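Mandelate racemase/muconate lactonizing enzyme, C-terminal domain protein (Paracoccus denitrificans, PDB 4DWD) binds magnesium and belongs to the mandelate racemase/muconate lactonizing branch of the enolase superfamily, where it probably acts as a hydro-lyase. Local coordinates at residues B[220-225]-B[243-248]; B[158-163]-B[195-200]; B[232-237]-B[263-268]. All blocks are in the same frame, centred on the assembly; numbering follows the deposited sequence.

In the fold
All three contacts belong to the barrel domain of the enolase superfamily. Contacts 1 and 2 are core: each pairs neighbouring parallel strands in one curved sheet. Strands 194-197 and 221-223 lie side by side, so Glu223 N reaches Phe196 O and the two contacts run on into each other. Both combine backbone ladders with acidic metal-site residues, Asp197 in contact 2 and Glu223 in contact 1. Contact 3 is more peripheral, where helix 231-240 meets the turn after helix 254-263. No charge pair crosses it; it relies on glycines, a valine, a selenomethionine and one water. At its edge Glu236 and Arg266 reach neighbouring subunits. Met234 and Met267 tie it to contact 1; contact 2 does not touch it.

Contact 1: residues B[220-225]-B[243-248]; sequences SWFEEP and ITVSAG
Ser246 OG sits between its backbone N and carbonyl carbon (chi1 66°), which sets it against Glu223 CB at 3.3 Å. Glu223 runs extended, with CG opposite its backbone N (chi1 -174°). The parallel strands are barrel neighbours, joined through helix 231-240 in a beta-alpha-beta unit. Their ladder has three backbone bonds: Phe222 N to Thr244 O, Ser246 N to Phe222 O, and Glu224 N to Ser246 O, 2.8 Å and nearly straight (173°). Trp221, Glu223, Thr244 and Ser246 share one face of the sheet. There Trp221 NE1 donates in its ring plane to the anti lone pair of Glu223 OE1, at 3.3 Å. Lys160 forms a salt bridge to that oxygen; Gln269 bonds Ser246 OG. Glu223, Asp197 and Glu249 form a calcium site, empty in this chain. Replacing Glu223 with alanine removes a metal-site carboxylate; the indole N-H would probably lose its acceptor and Lys160 one of its partners. Glu224, bent at chi2, accepts from Asn200 ND2 at OE1; in one of two conformers OE2 receives a long, bent bond from Gly248 N (3.3 Å). On the Phe222 and Val245 face, Val245 CG1 meets Pro225 CG, just past the strand, at 3.8 Å.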
ATOM      1  N   SER B 220      24.841  15.544   9.833  1.00  9.83           N
ATOM      2  CA  SER B 220      23.586  15.482  10.576  0.50 11.31           C
ATOM      3  C   SER B 220      22.334  15.551   9.717  1.00 11.38           C
ATOM      4  O   SER B 220      21.351  14.872  10.007  1.00 13.05           O
ATOM      5  CB  SER B 220      23.561  16.528  11.687  0.50 12.28           C
ATOM      6  OG  SER B 220      24.416  16.112  12.732  0.50 13.60           O
ATOM      7  N   TRP B 221      22.368  16.335   8.652  1.00 10.29           N
ATOM      8  CA  TRP B 221      21.231  16.395   7.736  1.00  9.81           C
ATOM      9  C   TRP B 221      21.663  16.710   6.346  1.00  9.06           C
ATOM     10  O   TRP B 221      22.781  17.201   6.129  1.00  8.88           O
ATOM     11  CB  TRP B 221      20.112  17.330   8.227  1.00 10.13           C
ATOM     12  CG  TRP B 221      20.265  18.807   8.007  1.00 10.25           C
ATOM     13  CD1 TRP B 221      19.716  19.567   6.975  1.00 11.12           C
ATOM     14  CD2 TRP B 221      20.972  19.756   8.859  1.00 10.88           C
ATOM     15  NE1 TRP B 221      20.016  20.899   7.138  1.00 11.12           N
ATOM     16  CE2 TRP B 221      20.769  21.076   8.263  1.00 11.16           C
ATOM     17  CE3 TRP B 221      21.705  19.652  10.038  1.00 11.21           C
ATOM     18  CZ2 TRP B 221      21.312  22.228   8.826  1.00 11.45           C
ATOM     19  CZ3 TRP B 221      22.243  20.821  10.594  1.00 12.21           C
ATOM     20  CH2 TRP B 221      22.050  22.073  10.000  1.00 13.16           C
ATOM     21  N   PHE B 222      20.764  16.433   5.406  1.00  9.08           N
ATOM     22  CA  PHE B 222      21.033  16.476   3.960  1.00  8.61           C
ATOM     23  C   PHE B 222      19.838  17.154   3.314  1.00  8.69           C
ATOM     24  O   PHE B 222      18.770  16.557   3.197  1.00  8.84           O
ATOM     25  CB  PHE B 222      21.204  15.031   3.475  1.00  8.96           C
ATOM     26  CG  PHE B 222      21.634  14.853   2.029  1.00  8.60           C
ATOM     27  CD1 PHE B 222      22.302  15.849   1.289  1.00  9.13           C
ATOM     28  CD2 PHE B 222      21.434  13.609   1.423  1.00  8.57           C
ATOM     29  CE1 PHE B 222      22.720  15.599  -0.026  1.00  9.16           C
ATOM     30  CE2 PHE B 222      21.839  13.367   0.112  1.00  8.96           C
ATOM     31  CZ  PHE B 222      22.486  14.350  -0.612  1.00  8.76           C
ATOM     32  N   GLU B 223      20.015  18.421   2.942  1.00  9.27           N
ATOM     33  CA  GLU B 223      18.918  19.271   2.515  1.00  9.30           C
ATOM     34  C   GLU B 223      18.750  19.274   1.000  1.00 10.16           C
ATOM     35  O   GLU B 223      19.730  19.381   0.259  1.00 10.21           O
ATOM     36  CB  GLU B 223      19.165  20.690   3.050  1.00 10.24           C
ATOM     37  CG  GLU B 223      18.047  21.687   2.816  1.00 11.28           C
ATOM     38  CD  GLU B 223      18.167  22.921   3.696  1.00 14.59           C
ATOM     39  OE1 GLU B 223      18.824  22.846   4.760  1.00 11.87           O
ATOM     40  OE2 GLU B 223      17.566  23.957   3.334  1.00 17.04           O
ATOM     41  N   GLU B 224      17.490  19.167   0.564  1.00  9.63           N
ATOM     42  CA  GLU B 224      17.105  19.311  -0.847  0.50 10.43           C
ATOM     43  C   GLU B 224      18.002  18.521  -1.821  1.00 10.10           C
ATOM     44  O   GLU B 224      18.545  19.076  -2.780  1.00 10.00           O
ATOM     45  CB  GLU B 224      17.025  20.798  -1.233  0.50 12.12           C
ATOM     46  CG  GLU B 224      15.967  21.591  -0.471  0.50 16.31           C
ATOM     47  CD  GLU B 224      14.586  21.553  -1.118  0.50 17.04           C
ATOM     48  OE1 GLU B 224      14.478  21.297  -2.342  0.50 14.55           O
ATOM     49  OE2 GLU B 224      13.595  21.811  -0.412  0.50 14.92           O
ATOM     50  N   PRO B 225      18.131  17.194  -1.608  1.00  9.05           N
ATOM     51  CA  PRO B 225      19.030  16.432  -2.492  1.00  9.70           C
ATOM     52  C   PRO B 225      18.621  16.382  -3.977  1.00 10.20           C
ATOM     53  O   PRO B 225      19.496  16.420  -4.850  1.00 10.25           O
ATOM     54  CB  PRO B 225      19.018  15.014  -1.880  1.00 10.27           C
ATOM     55  CG  PRO B 225      17.794  14.964  -1.009  1.00 10.11           C
ATOM     56  CD  PRO B 225      17.623  16.368  -0.490  1.00 10.02           C
ATOM     57  N   ILE B 243      20.890   9.305   7.114  1.00  8.73           N
ATOM     58  CA  ILE B 243      21.039  10.754   7.360  1.00  9.05           C
ATOM     59  C   ILE B 243      19.679  11.416   7.120  1.00  9.08           C
ATOM     60  O   ILE B 243      18.944  11.029   6.220  1.00  9.67           O
ATOM     61  CB  ILE B 243      22.142  11.394   6.483  1.00  8.45           C
ATOM     62  CG1 ILE B 243      22.346  12.880   6.863  1.00  8.73           C
ATOM     63  CG2 ILE B 243      21.838  11.239   4.989  1.00  8.87           C
ATOM     64  CD1 ILE B 243      23.616  13.479   6.288  1.00  9.17           C
ATOM     65  N   THR B 244      19.341  12.400   7.943  1.00  8.72           N
ATOM     66  CA  THR B 244      18.039  13.054   7.855  1.00  9.52           C
ATOM     67  C   THR B 244      17.968  13.924   6.619  1.00  9.89           C
ATOM     68  O   THR B 244      18.697  14.908   6.506  1.00 10.27           O
ATOM     69  CB  THR B 244      17.793  13.932   9.077  1.00  9.78           C
ATOM     70  OG1 THR B 244      17.906  13.128  10.252  1.00 10.50           O
ATOM     71  CG2 THR B 244      16.390  14.571   9.009  1.00 11.59           C
ATOM     72  N   VAL B 245      17.095  13.542   5.695  1.00  9.67           N
ATOM     73  CA  VAL B 245      16.837  14.320   4.499  1.00  9.18           C
ATOM     74  C   VAL B 245      15.797  15.380   4.823  1.00  9.53           C
ATOM     75  O   VAL B 245      14.778  15.091   5.452  1.00 10.12           O
ATOM     76  CB  VAL B 245      16.384  13.410   3.349  1.00  9.20           C
ATOM     77  CG1 VAL B 245      15.818  14.228   2.188  1.00 10.08           C
ATOM     78  CG2 VAL B 245      17.557  12.544   2.902  1.00 10.46           C
ATOM     79  N   SER B 246      16.081  16.624   4.439  1.00  9.31           N
ATOM     80  CA  SER B 246      15.156  17.731   4.693  1.00  9.19           C
ATOM     81  C   SER B 246      14.742  18.412   3.401  1.00  9.06           C
ATOM     82  O   SER B 246      15.475  18.405   2.423  1.00  9.36           O
ATOM     83  CB  SER B 246      15.773  18.737   5.679  1.00  9.87           C
ATOM     84  OG  SER B 246      16.894  19.385   5.108  1.00 10.61           O
ATOM     85  N   ALA B 247      13.551  18.996   3.414  1.00  8.59           N
ATOM     86  CA  ALA B 247      13.041  19.734   2.271  1.00  9.95           C
ATOM     87  C   ALA B 247      11.965  20.652   2.795  1.00  9.56           C
ATOM     88  O   ALA B 247      11.704  20.673   3.995  1.00  8.96           O
ATOM     89  CB  ALA B 247      12.463  18.776   1.222  1.00  9.40           C
ATOM     90  N   GLY B 248      11.337  21.400   1.902  1.00  9.57           N
ATOM     91  CA  GLY B 248      10.259  22.298   2.295  1.00 10.25           C
ATOM     92  C   GLY B 248      10.509  23.756   1.978  1.00  9.71           C
ATOM     93  O   GLY B 248       9.580  24.556   1.971  1.00  9.61           O
TER

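Contact 2: residues B[158-163]-B[195-200]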
ATOM      1  N   ALA B 158      26.019  24.791  14.894  1.00 13.68           N
ATOM      2  CA  ALA B 158      26.109  23.883  13.740  1.00 13.28           C
ATOM      3  C   ALA B 158      26.563  24.662  12.511  1.00 12.50           C
ATOM      4  O   ALA B 158      26.524  25.888  12.504  1.00 12.66           O
ATOM      5  CB  ALA B 158      24.772  23.194  13.481  1.00 13.55           C
ATOM      6  N   VAL B 159      27.005  23.948  11.479  1.00 12.07           N
ATOM      7  CA  VAL B 159      27.402  24.558  10.205  1.00 11.38           C
ATOM      8  C   VAL B 159      26.649  23.856   9.083  1.00 11.33           C
ATOM      9  O   VAL B 159      26.508  22.642   9.128  1.00 11.18           O
ATOM     10  CB  VAL B 159      28.921  24.395   9.968  1.00 11.65           C
ATOM     11  CG1 VAL B 159      29.298  24.794   8.547  1.00 12.16           C
ATOM     12  CG2 VAL B 159      29.692  25.218  10.994  1.00 13.53           C
ATOM     13  N   LYS B 160      26.152  24.609   8.101  1.00 10.71           N
ATOM     14  CA  LYS B 160      25.579  23.984   6.904  1.00 10.17           C
ATOM     15  C   LYS B 160      26.305  24.530   5.701  1.00 10.38           C
ATOM     16  O   LYS B 160      26.418  25.750   5.554  1.00 11.78           O
ATOM     17  CB  LYS B 160      24.069  24.264   6.791  1.00 11.20           C
ATOM     18  CG  LYS B 160      23.383  23.509   5.656  1.00 11.54           C
ATOM     19  CD  LYS B 160      21.888  23.748   5.594  1.00 11.70           C
ATOM     20  CE  LYS B 160      21.566  25.041   4.864  1.00 11.36           C
ATOM     21  NZ  LYS B 160      20.126  25.408   4.996  1.00 10.84           N
ATOM     22  N   ILE B 161      26.816  23.632   4.866  1.00  9.26           N
ATOM     23  CA  ILE B 161      27.460  24.023   3.606  1.00  9.61           C
ATOM     24  C   ILE B 161      26.490  23.786   2.447  1.00 10.08           C
ATOM     25  O   ILE B 161      25.963  22.681   2.274  1.00  9.79           O
ATOM     26  CB  ILE B 161      28.826  23.322   3.387  1.00  9.81           C
ATOM     27  CG1 ILE B 161      28.734  21.798   3.637  1.00  9.78           C
ATOM     28  CG2 ILE B 161      29.850  23.961   4.319  1.00 10.69           C
ATOM     29  CD1 ILE B 161      30.022  21.037   3.337  1.00 10.61           C
ATOM     30  N   ARG B 162      26.237  24.839   1.678  1.00 10.05           N
ATOM     31  CA  ARG B 162      25.250  24.788   0.587  1.00 10.18           C
ATOM     32  C   ARG B 162      25.949  24.934  -0.746  1.00 11.28           C
ATOM     33  O   ARG B 162      26.964  25.626  -0.850  1.00 11.21           O
ATOM     34  CB  ARG B 162      24.205  25.909   0.723  1.00 11.22           C
ATOM     35  CG  ARG B 162      23.775  26.237   2.146  1.00 11.99           C
ATOM     36  CD  ARG B 162      22.492  27.074   2.180  1.00 13.30           C
ATOM     37  NE  ARG B 162      22.591  28.213   1.268  1.00 15.34           N
ATOM     38  CZ  ARG B 162      23.149  29.385   1.571  1.00 14.27           C
ATOM     39  NH1 ARG B 162      23.634  29.616   2.791  1.00 14.02           N
ATOM     40  NH2 ARG B 162      23.217  30.333   0.649  1.00 16.57           N
ATOM     41  N   TRP B 163      25.384  24.311  -1.774  1.00 12.19           N
ATOM     42  CA  TRP B 163      26.037  24.260  -3.071  1.00 12.82           C
ATOM     43  C   TRP B 163      25.710  25.386  -3.982  1.00 16.77           C
ATOM     44  O   TRP B 163      26.613  25.970  -4.595  1.00 17.56           O
ATOM     45  CB  TRP B 163      25.825  22.890  -3.724  1.00 13.11           C
ATOM     46  CG  TRP B 163      27.103  22.117  -3.620  1.00 13.53           C
ATOM     47  CD1 TRP B 163      27.895  21.651  -4.663  1.00 14.80           C
ATOM     48  CD2 TRP B 163      27.841  21.791  -2.398  1.00 12.92           C
ATOM     49  NE1 TRP B 163      29.026  21.053  -4.182  1.00 13.64           N
ATOM     50  CE2 TRP B 163      29.060  21.109  -2.828  1.00 13.18           C
ATOM     51  CE3 TRP B 163      27.618  21.984  -1.029  1.00 12.50           C
ATOM     52  CZ2 TRP B 163      29.996  20.629  -1.914  1.00 12.89           C
ATOM     53  CZ3 TRP B 163      28.563  21.502  -0.122  1.00 12.15           C
ATOM     54  CH2 TRP B 163      29.736  20.851  -0.555  1.00 11.85           C
ATOM     55  N   GLY B 195      25.568  20.128   8.436  1.00 10.05           N
ATOM     56  CA  GLY B 195      24.573  19.788   7.413  1.00  9.46           C
ATOM     57  C   GLY B 195      25.115  20.075   6.020  1.00  9.45           C
ATOM     58  O   GLY B 195      26.042  20.878   5.840  1.00  9.44           O
ATOM     59  N   PHE B 196      24.526  19.417   5.027  1.00  9.25           N
ATOM     60  CA  PHE B 196      24.928  19.572   3.636  1.00  8.84           C
ATOM     61  C   PHE B 196      23.665  19.891   2.849  1.00  9.28           C
ATOM     62  O   PHE B 196      22.692  19.129   2.905  1.00  9.78           O
ATOM     63  CB  PHE B 196      25.561  18.253   3.170  1.00  9.19           C
ATOM     64  CG  PHE B 196      26.103  18.267   1.758  1.00  8.56           C
ATOM     65  CD1 PHE B 196      25.246  18.281   0.653  1.00  9.22           C
ATOM     66  CD2 PHE B 196      27.476  18.193   1.527  1.00  9.52           C
ATOM     67  CE1 PHE B 196      25.745  18.254  -0.647  1.00 10.36           C
ATOM     68  CE2 PHE B 196      27.974  18.171   0.233  1.00 10.17           C
ATOM     69  CZ  PHE B 196      27.111  18.210  -0.859  1.00 10.31           C
ATOM     70  N   ASP B 197      23.680  21.009   2.124  1.00  9.38           N
ATOM     71  CA  ASP B 197      22.528  21.427   1.327  1.00  9.81           C
ATOM     72  C   ASP B 197      22.908  21.312  -0.145  1.00 10.23           C
ATOM     73  O   ASP B 197      23.751  22.068  -0.643  1.00 10.40           O
ATOM     74  CB  ASP B 197      22.146  22.860   1.721  1.00 10.25           C
ATOM     75  CG  ASP B 197      20.877  23.361   1.039  1.00 12.80           C
ATOM     76  OD1 ASP B 197      20.394  22.745   0.083  1.00 11.67           O
ATOM     77  OD2 ASP B 197      20.382  24.411   1.480  1.00 14.23           O
ATOM     78  N   ALA B 198      22.310  20.335  -0.824  1.00  9.77           N
ATOM     79  CA  ALA B 198      22.578  20.078  -2.235  1.00 10.66           C
ATOM     80  C   ALA B 198      21.946  21.080  -3.192  1.00 10.92           C
ATOM     81  O   ALA B 198      22.307  21.103  -4.375  1.00 11.57           O
ATOM     82  CB  ALA B 198      22.128  18.671  -2.606  1.00 10.63           C
ATOM     83  N   ASN B 199      20.989  21.874  -2.705  1.00 10.01           N
ATOM     84  CA  ASN B 199      20.260  22.806  -3.579  1.00 11.40           C
ATOM     85  C   ASN B 199      19.837  22.106  -4.872  1.00 11.08           C
ATOM     86  O   ASN B 199      20.038  22.616  -5.977  1.00 11.31           O
ATOM     87  CB  ASN B 199      21.085  24.075  -3.851  1.00 12.79           C
ATOM     88  CG  ASN B 199      21.353  24.867  -2.591  1.00 13.73           C
ATOM     89  OD1 ASN B 199      22.485  24.909  -2.099  1.00 14.80           O
ATOM     90  ND2 ASN B 199      20.317  25.486  -2.047  1.00 14.98           N
ATOM     91  N   ASN B 200      19.241  20.925  -4.701  1.00 10.09           N
ATOM     92  CA  ASN B 200      18.533  20.220  -5.775  1.00 10.54           C
ATOM     93  C   ASN B 200      19.465  19.665  -6.846  1.00 10.98           C
ATOM     94  O   ASN B 200      19.055  19.471  -7.995  1.00 12.24           O
ATOM     95  CB  ASN B 200      17.459  21.138  -6.390  1.00 11.87           C
ATOM     96  CG  ASN B 200      16.605  21.814  -5.338  1.00 11.79           C
ATOM     97  OD1 ASN B 200      16.725  23.022  -5.128  1.00 12.72           O
ATOM     98  ND2 ASN B 200      15.745  21.051  -4.669  1.00 12.04           N
TER
HETATM   99  O   HOH W   1      20.874  28.395  -0.931  1.00 22.74           O
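Lys160, Ile161 and Arg162 lie opposite Gly195, Phe196 and Asp197 in parallel strands of the barrel. Among the backbone bonds, Gly195 N gives to Val159 O, Ile161 N to Gly195 O, and Asp197 N to Ile161 O at 2.8 Å. Trp163 N extends the ladder to Asp197 O at 3.0 Å, with a weak second bond to Asn199 OD1. Charge gathers on the Lys160 side of the sheet. Lys160 NZ makes a long salt bridge of 3.7 Å to Asp197 OD2, but is also held by Tyr129 and Glu223. Arg162 lies alongside Asp197, its CD 3.5 Å from OD2, while its guanidinium goes on to Asp327. Asp197, a residue of the calcium site, which is empty in this chain, also accepts from Asn199 N through OD1 at 3.0 Å, an Asx turn that helps to hold the carboxylate. Phe196, on the opposite face with Ile161, has CG anti to N (chi1 -177°). It stacks on the six-membered ring of Trp163, just past the strand end, offset, with centroids 4.2 Å apart and planes at 26°. Helix 174-188, which links the two strands, packs on both rings. Helix 140-154 packs on Ile161, and strand 125-132 pairs with strand 158-162 along its other edge.

Contact 3: residues B[232-237]-B[263-268]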
ATOM      1  N   GLY B 232       7.698  12.759  -4.700  1.00  8.78           N
ATOM      2  CA  GLY B 232       7.833  11.326  -4.456  1.00 10.31           C
ATOM      3  C   GLY B 232       9.283  10.914  -4.274  1.00  8.90           C
ATOM      4  O   GLY B 232       9.627  10.196  -3.311  1.00  9.56           O
ATOM      5  N   ALA B 233      10.144  11.390  -5.176  1.00  8.44           N
ATOM      6  CA  ALA B 233      11.573  11.077  -5.115  1.00  8.72           C
ATOM      7  C   ALA B 233      12.236  11.643  -3.864  1.00  8.77           C
ATOM      8  O   ALA B 233      13.086  10.981  -3.257  1.00  9.58           O
ATOM      9  CB  ALA B 233      12.280  11.579  -6.355  1.00  9.46           C
HETATM   10  N   MSE B 234      11.848  12.858  -3.479  1.00  8.44           N
HETATM   11  CA  MSE B 234      12.396  13.469  -2.263  1.00  8.35           C
HETATM   12  C   MSE B 234      12.128  12.609  -1.059  1.00  8.68           C
HETATM   13  O   MSE B 234      13.037  12.318  -0.284  1.00  8.73           O
HETATM   14  CB  MSE B 234      11.766  14.849  -2.098  1.00  8.77           C
HETATM   15  CG  MSE B 234      12.404  15.695  -0.994  1.00  9.68           C
HETATM   16 SE   MSE B 234      14.145  16.483  -1.498  1.00 11.76          SE
HETATM   17  CE  MSE B 234      13.388  17.791  -2.757  1.00 11.06           C
ATOM     18  N   GLY B 235      10.882  12.166  -0.908  1.00  8.21           N
ATOM     19  CA  GLY B 235      10.515  11.322   0.226  1.00  9.34           C
ATOM     20  C   GLY B 235      11.117   9.927   0.151  1.00  8.74           C
ATOM     21  O   GLY B 235      11.430   9.327   1.175  1.00  8.73           O
ATOM     22  N   GLU B 236      11.266   9.408  -1.068  1.00  8.61           N
ATOM     23  CA  GLU B 236      11.901   8.101  -1.279  1.00  9.14           C
ATOM     24  C   GLU B 236      13.352   8.137  -0.805  1.00  9.08           C
ATOM     25  O   GLU B 236      13.811   7.239  -0.076  1.00  9.38           O
ATOM     26  CB  GLU B 236      11.845   7.702  -2.752  1.00 10.61           C
ATOM     27  CG  GLU B 236      12.614   6.423  -3.059  1.00 11.00           C
ATOM     28  CD  GLU B 236      12.511   6.018  -4.513  1.00 13.01           C
ATOM     29  OE1 GLU B 236      11.373   5.978  -5.030  1.00 16.61           O
ATOM     30  OE2 GLU B 236      13.563   5.723  -5.127  1.00 12.53           O
ATOM     31  N   VAL B 237      14.062   9.200  -1.200  1.00  8.83           N
ATOM     32  CA  VAL B 237      15.455   9.332  -0.801  1.00  9.08           C
ATOM     33  C   VAL B 237      15.523   9.467   0.716  1.00  9.00           C
ATOM     34  O   VAL B 237      16.384   8.830   1.359  1.00  9.63           O
ATOM     35  CB  VAL B 237      16.131  10.524  -1.514  1.00  9.10           C
ATOM     36  CG1 VAL B 237      17.496  10.861  -0.896  1.00  9.67           C
ATOM     37  CG2 VAL B 237      16.263  10.242  -3.007  1.00 10.96           C
ATOM     38  N   SER B 263       5.102  11.856   1.685  1.00  8.28           N
ATOM     39  CA  SER B 263       6.061  11.225   0.790  1.00  8.96           C
ATOM     40  C   SER B 263       7.197  10.544   1.533  1.00  9.32           C
ATOM     41  O   SER B 263       7.873   9.679   0.971  1.00 10.21           O
ATOM     42  CB  SER B 263       6.645  12.244  -0.199  1.00  9.83           C
ATOM     43  OG  SER B 263       7.701  13.002   0.380  1.00 10.46           O
ATOM     44  N   GLY B 264       7.433  10.946   2.782  1.00  8.36           N
ATOM     45  CA  GLY B 264       8.488  10.312   3.580  1.00  9.40           C
ATOM     46  C   GLY B 264       9.484  11.248   4.229  1.00  8.39           C
ATOM     47  O   GLY B 264      10.340  10.804   4.969  1.00  8.72           O
ATOM     48  N   VAL B 265       9.370  12.545   3.968  1.00  7.98           N
ATOM     49  CA  VAL B 265      10.290  13.539   4.542  1.00  8.55           C
ATOM     50  C   VAL B 265       9.992  13.753   6.042  1.00  9.02           C
ATOM     51  O   VAL B 265       8.826  13.942   6.441  1.00  9.27           O
ATOM     52  CB  VAL B 265      10.241  14.854   3.734  1.00  8.72           C
ATOM     53  CG1 VAL B 265      11.069  15.934   4.412  1.00  8.82           C
ATOM     54  CG2 VAL B 265      10.722  14.594   2.299  1.00  9.47           C
ATOM     55  N   ARG B 266      11.044  13.726   6.874  1.00  8.62           N
ATOM     56  CA  ARG B 266      10.864  13.797   8.322  0.70  9.24           C
ATOM     57  C   ARG B 266      11.485  15.051   8.942  1.00  8.59           C
ATOM     58  O   ARG B 266      11.556  15.170  10.148  1.00  9.43           O
ATOM     59  CB  ARG B 266      11.410  12.525   8.994  0.70 10.60           C
ATOM     60  CG  ARG B 266      10.739  11.244   8.506  0.70 10.71           C
ATOM     61  CD  ARG B 266       9.282  11.213   8.909  0.70 12.12           C
ATOM     62  NE  ARG B 266       8.552  10.114   8.274  0.70 10.32           N
ATOM     63  CZ  ARG B 266       7.627  10.247   7.326  0.70  8.71           C
ATOM     64  NH1 ARG B 266       7.275  11.461   6.880  0.70  8.59           N
ATOM     65  NH2 ARG B 266       7.047   9.159   6.844  0.70  8.07           N
HETATM   66  N   MSE B 267      11.911  15.988   8.099  1.00  8.28           N
HETATM   67  CA  MSE B 267      12.396  17.303   8.563  1.00  8.29           C
HETATM   68  C   MSE B 267      11.968  18.295   7.519  1.00  9.00           C
HETATM   69  O   MSE B 267      12.401  18.203   6.352  1.00  8.80           O
HETATM   70  CB  MSE B 267      13.928  17.271   8.729  1.00  9.00           C
HETATM   71  CG  MSE B 267      14.502  18.627   9.144  1.00  9.79           C
HETATM   72 SE   MSE B 267      16.437  18.476   9.512  1.00 12.04          SE
HETATM   73  CE  MSE B 267      16.979  20.254   8.913  1.00 11.84           C
ATOM     74  N   VAL B 268      11.116  19.251   7.908  1.00  8.72           N
ATOM     75  CA  VAL B 268      10.545  20.190   6.941  1.00  9.03           C
ATOM     76  C   VAL B 268      10.978  21.624   7.251  1.00  9.45           C
ATOM     77  O   VAL B 268      11.133  22.002   8.424  1.00  9.56           O
ATOM     78  CB  VAL B 268       8.994  20.088   6.825  1.00  9.28           C
ATOM     79  CG1 VAL B 268       8.594  18.689   6.350  1.00  9.70           C
ATOM     80  CG2 VAL B 268       8.307  20.473   8.143  1.00  9.72           C
TER
HETATM   81  O   HOH W   2       7.799   8.916  -1.739  1.00 12.84           O
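Val265 turns its CG2 branch to helix 231-240 and touches two neighbours there. It crosses the side chain of Met234, a selenomethionine, with CG2 3.9 Å from Met234 CG. The same methyl lies 3.9 Å from Gly235 CA. Its CG1 branch is the one anti to the backbone N (chi1 174°), and this leaves CG2 beside the N and directed at the helix. Met234 touches Val265 only near its root. Its chain then bends at both chi2 and chi3, and the selenium end leads away to Pro225, just after strand 221-223. Ser263 approaches Gly235 from the end of helix 254-263. Its OG is 3.3 Å from Gly235 CA, but its hydrogen bond goes to Leu260 O, with a weak second one to Val231 O at the start of helix 231-240. The carbonyl of Ser263 meets the same glycine in a CA-H...O contact, Gly235 CA to Ser263 O 3.2 Å. The helix and turn are this close because both facing residues are glycines. A CB on Gly235 would run into Ser263 O, and one on Gly264 would strike Gly235 O. Gly264 also has a positive phi (129°), in a Schellman motif that ends helix 254-263. No direct hydrogen bond crosses between the segments. A water bridges them, donating to Gly232 O at 2.7 Å and to Ser263 O at 2.8 Å. Just outside, Gln239 NE2 of helix 231-240 bonds Gly264 O. The contact thus combines close backbone approach with a small apolar patch, and the water gives Gly232 O a second donor and also bonds Ser263 O.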